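Local coordinates for protein ribonuclease (Nicotiana glutinosa, PDB 1IYB) that cleaves RNA as a member of the ribonuclease T2 family and holds a guanine nucleotide in a base-binding pocket, at residues Q16-T24 with G200-F208; I125-I136 with I148-I156. All blocks are in the same frame, centred on the assembly; numbering follows the deposited sequence.

Contact 1. Residues Q16-T24 with G200-F208. With 5GP (guanosine-5'-monophosphate), chain C.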
loop_
_atom_site.group_PDB
_atom_site.type_symbol
_atom_site.label_atom_id
_atom_site.label_comp_id
_atom_site.label_asym_id
_atom_site.label_seq_id
_atom_site.Cartn_x
_atom_site.Cartn_y
_atom_site.Cartn_z
ATOM N N GLN A 16 -19.304 -5.015 -0.428
ATOM C CA GLN A 16 -19.154 -5.580 -1.765
ATOM C C GLN A 16 -20.357 -6.421 -2.167
ATOM O O GLN A 16 -21.000 -7.051 -1.322
ATOM C CB GLN A 16 -17.893 -6.461 -1.827
ATOM C CG GLN A 16 -17.908 -7.640 -0.844
ATOM C CD GLN A 16 -16.744 -8.608 -1.040
ATOM O OE1 GLN A 16 -15.836 -8.361 -1.834
ATOM N NE2 GLN A 16 -16.769 -9.720 -0.308
ATOM N N TRP A 17 -20.660 -6.422 -3.463
ATOM C CA TRP A 17 -21.759 -7.221 -3.983
ATOM C C TRP A 17 -21.156 -8.534 -4.482
ATOM O O TRP A 17 -20.371 -8.543 -5.426
ATOM C CB TRP A 17 -22.464 -6.506 -5.140
ATOM C CG TRP A 17 -23.547 -7.351 -5.723
ATOM C CD1 TRP A 17 -23.618 -7.834 -7.003
ATOM C CD2 TRP A 17 -24.680 -7.883 -5.029
ATOM N NE1 TRP A 17 -24.722 -8.640 -7.141
ATOM C CE2 TRP A 17 -25.392 -8.687 -5.947
ATOM C CE3 TRP A 17 -25.162 -7.761 -3.717
ATOM C CZ2 TRP A 17 -26.562 -9.370 -5.593
ATOM C CZ3 TRP A 17 -26.326 -8.440 -3.364
ATOM C CH2 TRP A 17 -27.013 -9.236 -4.303
ATOM N N PRO A 18 -21.510 -9.660 -3.846
ATOM C CA PRO A 18 -20.957 -10.948 -4.274
ATOM C C PRO A 18 -21.162 -11.291 -5.749
ATOM O O PRO A 18 -20.299 -11.914 -6.372
ATOM C CB PRO A 18 -21.622 -11.950 -3.323
ATOM C CG PRO A 18 -22.883 -11.259 -2.897
ATOM C CD PRO A 18 -22.435 -9.833 -2.713
ATOM N N GLY A 19 -22.291 -10.877 -6.310
ATOM C CA GLY A 19 -22.546 -11.164 -7.712
ATOM C C GLY A 19 -21.535 -10.531 -8.655
ATOM O O GLY A 19 -21.317 -11.025 -9.763
ATOM N N SER A 20 -20.913 -9.437 -8.223
ATOM C CA SER A 20 -19.927 -8.740 -9.043
ATOM C C SER A 20 -18.498 -9.178 -8.750
ATOM O O SER A 20 -17.586 -8.941 -9.542
ATOM C CB SER A 20 -20.056 -7.229 -8.846
ATOM O OG SER A 20 -21.265 -6.761 -9.419
ATOM N N TYR A 21 -18.290 -9.798 -7.597
ATOM C CA TYR A 21 -16.958 -10.276 -7.260
ATOM C C TYR A 21 -16.759 -11.635 -7.924
ATOM O O TYR A 21 -15.638 -12.020 -8.257
ATOM C CB TYR A 21 -16.809 -10.444 -5.745
ATOM C CG TYR A 21 -15.404 -10.813 -5.308
ATOM C CD1 TYR A 21 -14.461 -9.829 -5.029
ATOM C CD2 TYR A 21 -15.016 -12.148 -5.191
ATOM C CE1 TYR A 21 -13.164 -10.160 -4.640
ATOM C CE2 TYR A 21 -13.719 -12.493 -4.803
ATOM C CZ TYR A 21 -12.803 -11.492 -4.528
ATOM O OH TYR A 21 -11.531 -11.816 -4.119
ATOM N N CYS A 22 -17.863 -12.342 -8.135
ATOM C CA CYS A 22 -17.830 -13.688 -8.696
ATOM C C CYS A 22 -18.106 -13.910 -10.180
ATOM O O CYS A 22 -18.103 -15.055 -10.631
ATOM C CB CYS A 22 -18.784 -14.574 -7.902
ATOM S SG CYS A 22 -18.186 -15.054 -6.253
ATOM N N ASP A 23 -18.338 -12.848 -10.945
ATOM C CA ASP A 23 -18.625 -13.031 -12.365
ATOM C C ASP A 23 -17.581 -12.421 -13.296
ATOM O O ASP A 23 -17.890 -12.071 -14.437
ATOM C CB ASP A 23 -20.009 -12.463 -12.690
ATOM C CG ASP A 23 -20.065 -10.958 -12.551
ATOM O OD1 ASP A 23 -19.115 -10.385 -11.984
ATOM O OD2 ASP A 23 -21.059 -10.352 -13.003
ATOM N N THR A 24 -16.348 -12.299 -12.816
ATOM C CA THR A 24 -15.278 -11.740 -13.632
ATOM C C THR A 24 -14.467 -12.880 -14.240
ATOM O O THR A 24 -14.826 -14.051 -14.096
ATOM C CB THR A 24 -14.328 -10.857 -12.802
ATOM O OG1 THR A 24 -13.533 -11.683 -11.942
ATOM C CG2 THR A 24 -15.120 -9.867 -11.959
ATOM N N GLY A 200 -20.008 3.529 -15.487
ATOM C CA GLY A 200 -20.591 4.154 -16.657
ATOM C C GLY A 200 -21.870 4.826 -16.190
ATOM O O GLY A 200 -22.247 4.678 -15.026
ATOM N N SER A 201 -22.536 5.564 -17.072
ATOM C CA SER A 201 -23.778 6.238 -16.706
ATOM C C SER A 201 -24.830 5.218 -16.265
ATOM O O SER A 201 -25.650 5.496 -15.387
ATOM C CB SER A 201 -24.303 7.056 -17.891
ATOM O OG SER A 201 -24.499 6.234 -19.029
ATOM N N SER A 202 -24.804 4.043 -16.889
ATOM C CA SER A 202 -25.728 2.965 -16.552
ATOM C C SER A 202 -24.891 1.721 -16.276
ATOM O O SER A 202 -23.967 1.406 -17.033
ATOM C CB SER A 202 -26.700 2.697 -17.706
ATOM O OG SER A 202 -26.020 2.199 -18.843
ATOM N N ILE A 203 -25.212 1.019 -15.194
ATOM C CA ILE A 203 -24.465 -0.174 -14.812
ATOM C C ILE A 203 -25.340 -1.368 -14.456
ATOM O O ILE A 203 -26.482 -1.214 -14.022
ATOM C CB ILE A 203 -23.536 0.119 -13.613
ATOM C CG1 ILE A 203 -24.365 0.594 -12.416
ATOM C CG2 ILE A 203 -22.500 1.163 -14.004
ATOM C CD1 ILE A 203 -23.541 0.908 -11.170
ATOM N N GLU A 204 -24.784 -2.562 -14.632
ATOM C CA GLU A 204 -25.499 -3.795 -14.332
ATOM C C GLU A 204 -25.441 -4.148 -12.849
ATOM O O GLU A 204 -24.459 -3.858 -12.169
ATOM C CB GLU A 204 -24.907 -4.960 -15.136
ATOM C CG GLU A 204 -25.409 -6.325 -14.678
ATOM C CD GLU A 204 -24.629 -7.484 -15.272
ATOM O OE1 GLU A 204 -23.378 -7.455 -15.234
ATOM O OE2 GLU A 204 -25.271 -8.435 -15.765
ATOM N N PHE A 205 -26.510 -4.767 -12.358
ATOM C CA PHE A 205 -26.600 -5.219 -10.971
ATOM C C PHE A 205 -26.844 -6.718 -11.164
ATOM O O PHE A 205 -27.985 -7.181 -11.156
ATOM C CB PHE A 205 -27.789 -4.543 -10.272
ATOM C CG PHE A 205 -27.815 -4.721 -8.767
ATOM C CD1 PHE A 205 -26.745 -5.298 -8.086
ATOM C CD2 PHE A 205 -28.914 -4.287 -8.031
ATOM C CE1 PHE A 205 -26.773 -5.440 -6.693
ATOM C CE2 PHE A 205 -28.955 -4.422 -6.641
ATOM C CZ PHE A 205 -27.880 -5.001 -5.972
ATOM N N PRO A 206 -25.760 -7.491 -11.347
ATOM C CA PRO A 206 -25.825 -8.941 -11.563
ATOM C C PRO A 206 -26.433 -9.782 -10.456
ATOM O O PRO A 206 -26.303 -9.477 -9.274
ATOM C CB PRO A 206 -24.367 -9.311 -11.829
ATOM C CG PRO A 206 -23.631 -8.367 -10.951
ATOM C CD PRO A 206 -24.359 -7.055 -11.199
ATOM N N THR A 207 -27.107 -10.852 -10.856
ATOM C CA THR A 207 -27.717 -11.761 -9.902
ATOM C C THR A 207 -26.581 -12.529 -9.239
ATOM O O THR A 207 -25.477 -12.596 -9.776
ATOM C CB THR A 207 -28.617 -12.791 -10.606
ATOM O OG1 THR A 207 -27.804 -13.640 -11.426
ATOM C CG2 THR A 207 -29.643 -12.097 -11.484
ATOM N N PHE A 208 -26.842 -13.093 -8.067
ATOM C CA PHE A 208 -25.834 -13.890 -7.385
ATOM C C PHE A 208 -26.458 -15.231 -7.032
ATOM O O PHE A 208 -27.478 -15.218 -6.311
ATOM C CB PHE A 208 -25.336 -13.201 -6.111
ATOM C CG PHE A 208 -24.306 -14.005 -5.360
ATOM C CD1 PHE A 208 -23.115 -14.380 -5.975
ATOM C CD2 PHE A 208 -24.541 -14.412 -4.051
ATOM C CE1 PHE A 208 -22.171 -15.151 -5.295
ATOM C CE2 PHE A 208 -23.604 -15.184 -3.362
ATOM C CZ PHE A 208 -22.419 -15.553 -3.985
ATOM O OXT PHE A 208 -25.931 -16.268 -7.490
HETATM P P 5GP C . -8.267 -3.929 0.944
HETATM O O1P 5GP C . -7.212 -2.912 0.984
HETATM O O2P 5GP C . -9.036 -4.009 2.248
HETATM O O3P 5GP C . -9.233 -3.668 -0.263
HETATM O "O5'" 5GP C . -7.692 -5.435 0.658
HETATM C "C5'" 5GP C . -8.597 -6.573 0.406
HETATM C "C4'" 5GP C . -7.879 -7.921 0.159
HETATM O "O4'" 5GP C . -8.622 -8.945 0.958
HETATM C "C3'" 5GP C . -7.867 -8.527 -1.242
HETATM O "O3'" 5GP C . -6.812 -8.053 -2.065
HETATM C "C2'" 5GP C . -7.748 -10.038 -1.010
HETATM O "O2'" 5GP C . -6.373 -10.465 -0.894
HETATM C "C1'" 5GP C . -8.536 -10.240 0.274
HETATM N N9 5GP C . -9.870 -10.917 0.221
HETATM C C8 5GP C . -10.268 -12.118 0.767
HETATM N N7 5GP C . -11.548 -12.401 0.639
HETATM C C5 5GP C . -12.029 -11.275 -0.060
HETATM C C6 5GP C . -13.367 -10.997 -0.495
HETATM O O6 5GP C . -14.371 -11.685 -0.350
HETATM N N1 5GP C . -13.446 -9.742 -1.176
HETATM C C2 5GP C . -12.356 -8.899 -1.384
HETATM N N2 5GP C . -12.658 -7.765 -2.050
HETATM N N3 5GP C . -11.099 -9.157 -0.975
HETATM C C4 5GP C . -11.011 -10.365 -0.320
HETATM O O HOH W 1 -23.121 -12.734 -11.063
#

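Contact 2. Residues I125-I136 with I148-I156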
loop_
_atom_site.group_PDB
_atom_site.type_symbol
_atom_site.label_atom_id
_atom_site.label_comp_id
_atom_site.label_asym_id
_atom_site.label_seq_id
_atom_site.Cartn_x
_atom_site.Cartn_y
_atom_site.Cartn_z
ATOM N N ILE A 125 -27.070 -0.183 7.656
ATOM C CA ILE A 125 -27.131 0.125 6.233
ATOM C C ILE A 125 -27.321 -1.123 5.374
ATOM O O ILE A 125 -26.356 -1.667 4.830
ATOM C CB ILE A 125 -25.838 0.846 5.807
ATOM C CG1 ILE A 125 -25.587 2.028 6.748
ATOM C CG2 ILE A 125 -25.943 1.318 4.365
ATOM C CD1 ILE A 125 -24.242 2.678 6.576
ATOM N N ASN A 126 -28.567 -1.575 5.261
ATOM C CA ASN A 126 -28.887 -2.756 4.459
ATOM C C ASN A 126 -29.086 -2.280 3.026
ATOM O O ASN A 126 -30.179 -1.856 2.643
ATOM C CB ASN A 126 -30.169 -3.413 4.967
ATOM C CG ASN A 126 -30.407 -4.780 4.350
ATOM O OD1 ASN A 126 -30.174 -4.984 3.161
ATOM N ND2 ASN A 126 -30.885 -5.721 5.158
ATOM N N LEU A 127 -28.022 -2.354 2.239
ATOM C CA LEU A 127 -28.050 -1.893 0.860
ATOM C C LEU A 127 -29.003 -2.644 -0.056
ATOM O O LEU A 127 -29.666 -2.034 -0.891
ATOM C CB LEU A 127 -26.639 -1.929 0.284
ATOM C CG LEU A 127 -25.669 -0.983 0.991
ATOM C CD1 LEU A 127 -24.248 -1.277 0.537
ATOM C CD2 LEU A 127 -26.052 0.461 0.696
ATOM N N LEU A 128 -29.079 -3.962 0.087
ATOM C CA LEU A 128 -29.977 -4.731 -0.763
ATOM C C LEU A 128 -31.414 -4.276 -0.547
ATOM O O LEU A 128 -32.147 -4.043 -1.506
ATOM C CB LEU A 128 -29.865 -6.228 -0.467
ATOM C CG LEU A 128 -30.780 -7.118 -1.319
ATOM C CD1 LEU A 128 -30.343 -7.059 -2.771
ATOM C CD2 LEU A 128 -30.734 -8.549 -0.806
ATOM N N GLU A 129 -31.817 -4.137 0.713
ATOM C CA GLU A 129 -33.180 -3.710 1.013
ATOM C C GLU A 129 -33.465 -2.283 0.574
ATOM O O GLU A 129 -34.568 -1.979 0.124
ATOM C CB GLU A 129 -33.480 -3.878 2.502
ATOM C CG GLU A 129 -33.681 -5.336 2.899
ATOM C CD GLU A 129 -34.170 -5.493 4.324
ATOM O OE1 GLU A 129 -33.429 -5.113 5.249
ATOM O OE2 GLU A 129 -35.298 -5.996 4.519
ATOM N N ILE A 130 -32.478 -1.406 0.707
ATOM C CA ILE A 130 -32.644 -0.021 0.292
ATOM C C ILE A 130 -32.850 0.025 -1.218
ATOM O O ILE A 130 -33.768 0.680 -1.713
ATOM C CB ILE A 130 -31.400 0.830 0.642
ATOM C CG1 ILE A 130 -31.307 1.028 2.155
ATOM C CG2 ILE A 130 -31.461 2.172 -0.084
ATOM C CD1 ILE A 130 -29.982 1.611 2.606
ATOM N N LEU A 131 -32.001 -0.687 -1.949
ATOM C CA LEU A 131 -32.094 -0.690 -3.397
ATOM C C LEU A 131 -33.363 -1.356 -3.906
ATOM O O LEU A 131 -34.036 -0.818 -4.783
ATOM C CB LEU A 131 -30.846 -1.344 -4.003
ATOM C CG LEU A 131 -29.582 -0.496 -3.790
ATOM C CD1 LEU A 131 -28.351 -1.239 -4.285
ATOM C CD2 LEU A 131 -29.733 0.839 -4.512
ATOM N N GLN A 132 -33.712 -2.512 -3.352
ATOM C CA GLN A 132 -34.919 -3.179 -3.817
ATOM C C GLN A 132 -36.158 -2.368 -3.446
ATOM O O GLN A 132 -37.186 -2.449 -4.123
ATOM C CB GLN A 132 -34.982 -4.610 -3.269
ATOM C CG GLN A 132 -33.868 -5.492 -3.847
ATOM C CD GLN A 132 -34.100 -6.981 -3.657
ATOM O OE1 GLN A 132 -34.053 -7.496 -2.541
ATOM N NE2 GLN A 132 -34.354 -7.683 -4.758
ATOM N N GLY A 133 -36.048 -1.560 -2.395
ATOM C CA GLY A 133 -37.164 -0.729 -1.983
ATOM C C GLY A 133 -37.449 0.344 -3.020
ATOM O O GLY A 133 -38.544 0.913 -3.061
ATOM N N ALA A 134 -36.459 0.617 -3.864
ATOM C CA ALA A 134 -36.591 1.622 -4.913
ATOM C C ALA A 134 -36.722 0.982 -6.296
ATOM O O ALA A 134 -36.614 1.661 -7.316
ATOM C CB ALA A 134 -35.388 2.567 -4.884
ATOM N N GLY A 135 -36.951 -0.327 -6.329
ATOM C CA GLY A 135 -37.105 -1.010 -7.602
ATOM C C GLY A 135 -35.804 -1.348 -8.308
ATOM O O GLY A 135 -35.794 -1.610 -9.509
ATOM N N ILE A 136 -34.706 -1.338 -7.560
ATOM C CA ILE A 136 -33.390 -1.651 -8.106
ATOM C C ILE A 136 -33.003 -3.020 -7.555
ATOM O O ILE A 136 -32.586 -3.140 -6.406
ATOM C CB ILE A 136 -32.356 -0.576 -7.679
ATOM C CG1 ILE A 136 -32.822 0.795 -8.180
ATOM C CG2 ILE A 136 -30.975 -0.911 -8.232
ATOM C CD1 ILE A 136 -31.988 1.969 -7.692
ATOM N N ILE A 148 -29.046 4.771 -8.257
ATOM C CA ILE A 148 -28.472 3.987 -7.174
ATOM C C ILE A 148 -28.018 4.911 -6.044
ATOM O O ILE A 148 -28.317 4.673 -4.872
ATOM C CB ILE A 148 -27.275 3.145 -7.694
ATOM C CG1 ILE A 148 -27.780 2.100 -8.697
ATOM C CG2 ILE A 148 -26.548 2.466 -6.534
ATOM C CD1 ILE A 148 -26.671 1.381 -9.449
ATOM N N LYS A 149 -27.307 5.972 -6.405
ATOM C CA LYS A 149 -26.824 6.935 -5.420
ATOM C C LYS A 149 -27.974 7.600 -4.669
ATOM O O LYS A 149 -27.958 7.695 -3.442
ATOM C CB LYS A 149 -26.004 8.031 -6.104
ATOM C CG LYS A 149 -24.663 7.595 -6.650
ATOM C CD LYS A 149 -23.983 8.768 -7.337
ATOM C CE LYS A 149 -22.588 8.417 -7.818
ATOM N NZ LYS A 149 -21.914 9.607 -8.416
ATOM N N ASN A 150 -28.976 8.056 -5.412
ATOM C CA ASN A 150 -30.099 8.752 -4.800
ATOM C C ASN A 150 -31.035 7.878 -3.977
ATOM O O ASN A 150 -31.624 8.349 -3.005
ATOM C CB ASN A 150 -30.869 9.533 -5.869
ATOM C CG ASN A 150 -30.023 10.630 -6.498
ATOM O OD1 ASN A 150 -29.120 11.173 -5.855
ATOM N ND2 ASN A 150 -30.316 10.971 -7.747
ATOM N N ALA A 151 -31.166 6.609 -4.347
ATOM C CA ALA A 151 -32.013 5.702 -3.586
ATOM C C ALA A 151 -31.385 5.553 -2.201
ATOM O O ALA A 151 -32.075 5.552 -1.184
ATOM C CB ALA A 151 -32.089 4.347 -4.278
ATOM N N ILE A 152 -30.061 5.439 -2.173
ATOM C CA ILE A 152 -29.344 5.295 -0.913
ATOM C C ILE A 152 -29.364 6.593 -0.107
ATOM O O ILE A 152 -29.579 6.574 1.104
ATOM C CB ILE A 152 -27.892 4.845 -1.173
ATOM C CG1 ILE A 152 -27.908 3.435 -1.777
ATOM C CG2 ILE A 152 -27.087 4.877 0.122
ATOM C CD1 ILE A 152 -26.585 3.009 -2.373
ATOM N N ARG A 153 -29.160 7.720 -0.781
ATOM C CA ARG A 153 -29.168 9.006 -0.094
ATOM C C ARG A 153 -30.518 9.270 0.569
ATOM O O ARG A 153 -30.579 9.735 1.705
ATOM C CB ARG A 153 -28.845 10.137 -1.071
ATOM C CG ARG A 153 -28.752 11.495 -0.395
ATOM C CD ARG A 153 -28.409 12.587 -1.389
ATOM N NE ARG A 153 -29.437 12.741 -2.413
ATOM C CZ ARG A 153 -29.387 13.642 -3.389
ATOM N NH1 ARG A 153 -28.355 14.474 -3.474
ATOM N NH2 ARG A 153 -30.367 13.711 -4.281
ATOM N N SER A 154 -31.604 8.974 -0.139
ATOM C CA SER A 154 -32.935 9.193 0.414
ATOM C C SER A 154 -33.181 8.315 1.638
ATOM O O SER A 154 -33.903 8.705 2.557
ATOM C CB SER A 154 -34.007 8.897 -0.640
ATOM O OG SER A 154 -33.909 9.794 -1.729
ATOM N N ALA A 155 -32.574 7.134 1.646
ATOM C CA ALA A 155 -32.750 6.195 2.744
ATOM C C ALA A 155 -31.930 6.485 3.994
ATOM O O ALA A 155 -32.475 6.525 5.096
ATOM C CB ALA A 155 -32.462 4.775 2.257
ATOM N N ILE A 156 -30.624 6.681 3.836
ATOM C CA ILE A 156 -29.766 6.923 4.988
ATOM C C ILE A 156 -29.441 8.389 5.250
ATOM O O ILE A 156 -28.915 8.727 6.313
ATOM C CB ILE A 156 -28.446 6.128 4.874
ATOM C CG1 ILE A 156 -27.571 6.704 3.761
ATOM C CG2 ILE A 156 -28.755 4.665 4.592
ATOM C CD1 ILE A 156 -26.216 6.034 3.653
#

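Contact 1. Residues Q16-T24 with G200-F208
G19 and F208 bring the two backbones closest, 4.3 Å from CA to CA, where the C-terminal tail of this ribonuclease T2 fold passes over the short helix 18-21. That helix follows strand 10-16 of the central antiparallel sheet, and W17 is its N-cap residue. With CG anti to the backbone N (chi1 177°), the W17 indole reaches to the tail, where NE1 donates to P206 O at 2.8 Å; the N-H···O angle of 149° makes this a bent bond. F205 meets the same indole edge-to-face, planes at 63°, with CE1 3.5 Å above the plane of the W17 ring system. The opposite face is covered near its rim by P18 CD and G19 N, so the indole is sandwiched. A leucine in place of W17 would probably leave P206 O without this N-H and the edge of F205 without a flat surface to rest on. Further along, the F208 ring lies broadside on P18, whose CB sits 3.6 Å from the ring centroid in a CH-pi contact. C22 SG, joined to C28 in a disulfide, approaches F208 CE1 obliquely, and the terminal carboxylate forms a salt bridge with K35. G19 has no room for a side chain, since a CB would run into P206 O and T207 O. On the flank, P206 CG packs against S20 OG, which is hydrogen-bonded to L174 O. The other side of 16-24 serves the ligand: Q16 OE1 accepts from N1 of guanosine-5'-monophosphate at 2.8 Å and also from N2, while Q16 NE2 donates nearly straight to O6, and a face of the Y21 ring covers the base. Between helix and tail, one water donates to both G19 O, at 2.8 Å, and T207 O.

Contact 2. Residues I125-I136 with I148-I156
I130 is the knob here, set into a hole formed by A151, I152, A155 and I156 of helix 145-156. The short helix 127-133 crosses its partner steeply, the segment axes passing 9.1 Å apart with 110° between their directions. The packing is tightest at I130: CG2, anti to the backbone N, enters the hole and lies 3.6 Å from A155 CB, also touching A151 O. The other branch ends with CD1 across I156 CG2, 3.8 Å away. Beside this knob, L131 sends CD2 obliquely over I148 CG2 at 4.1 Å and spans on to A151 CB and I152 CG1. Deeper still, L127 CD2 meets I152 CD1 at 4.0 Å, and both side chains continue onto I177 of strand 172-182, so the helix pair is seated on the central sheet. The outer side is different. A134 is exposed, and there the contact thins to methyl on methyl, A134 CB lying 3.8 Å from A151 CB; A155 is exposed too, yet still walls the hole of I130. At the far end I125 and I156 barely meet, CG2 to CG2 at 4.4 Å. Both ends of helix 127-133 are finished off: N126 OD1 caps E129 N at the start, and G135 is the C-prime residue of a Schellman motif at the close. That turn brings I136 back to the interface, its CD1 settling 4.1 Å from I148 CA. No hydrogen bond or salt bridge crosses between the segments, which implies that branched aliphatic groups and alanine methyls hold the helices together through fit and the burial of apolar surface.

From the N terminus the chain runs through strand 10-16 into 16-24, and contact 1 shuts only at the C-terminal residues, closing a loop of 175 intervening residues. Contact 2 is nested inside it as a local closure, with just 11 residues between 125-136 and 148-156. Those 11 include strand 142-144, which pairs antiparallel with strand 202-204 of the tail, so the small loop is tied to the large one. The contacts also touch directly: I203 CD1 packs on I148 CD1 at 3.6 Å, and F205 CE2 on L131 CD1. Together they join the C-terminal tail, the helix pair and the nucleotide-binding segment 16-24 around the central sheet.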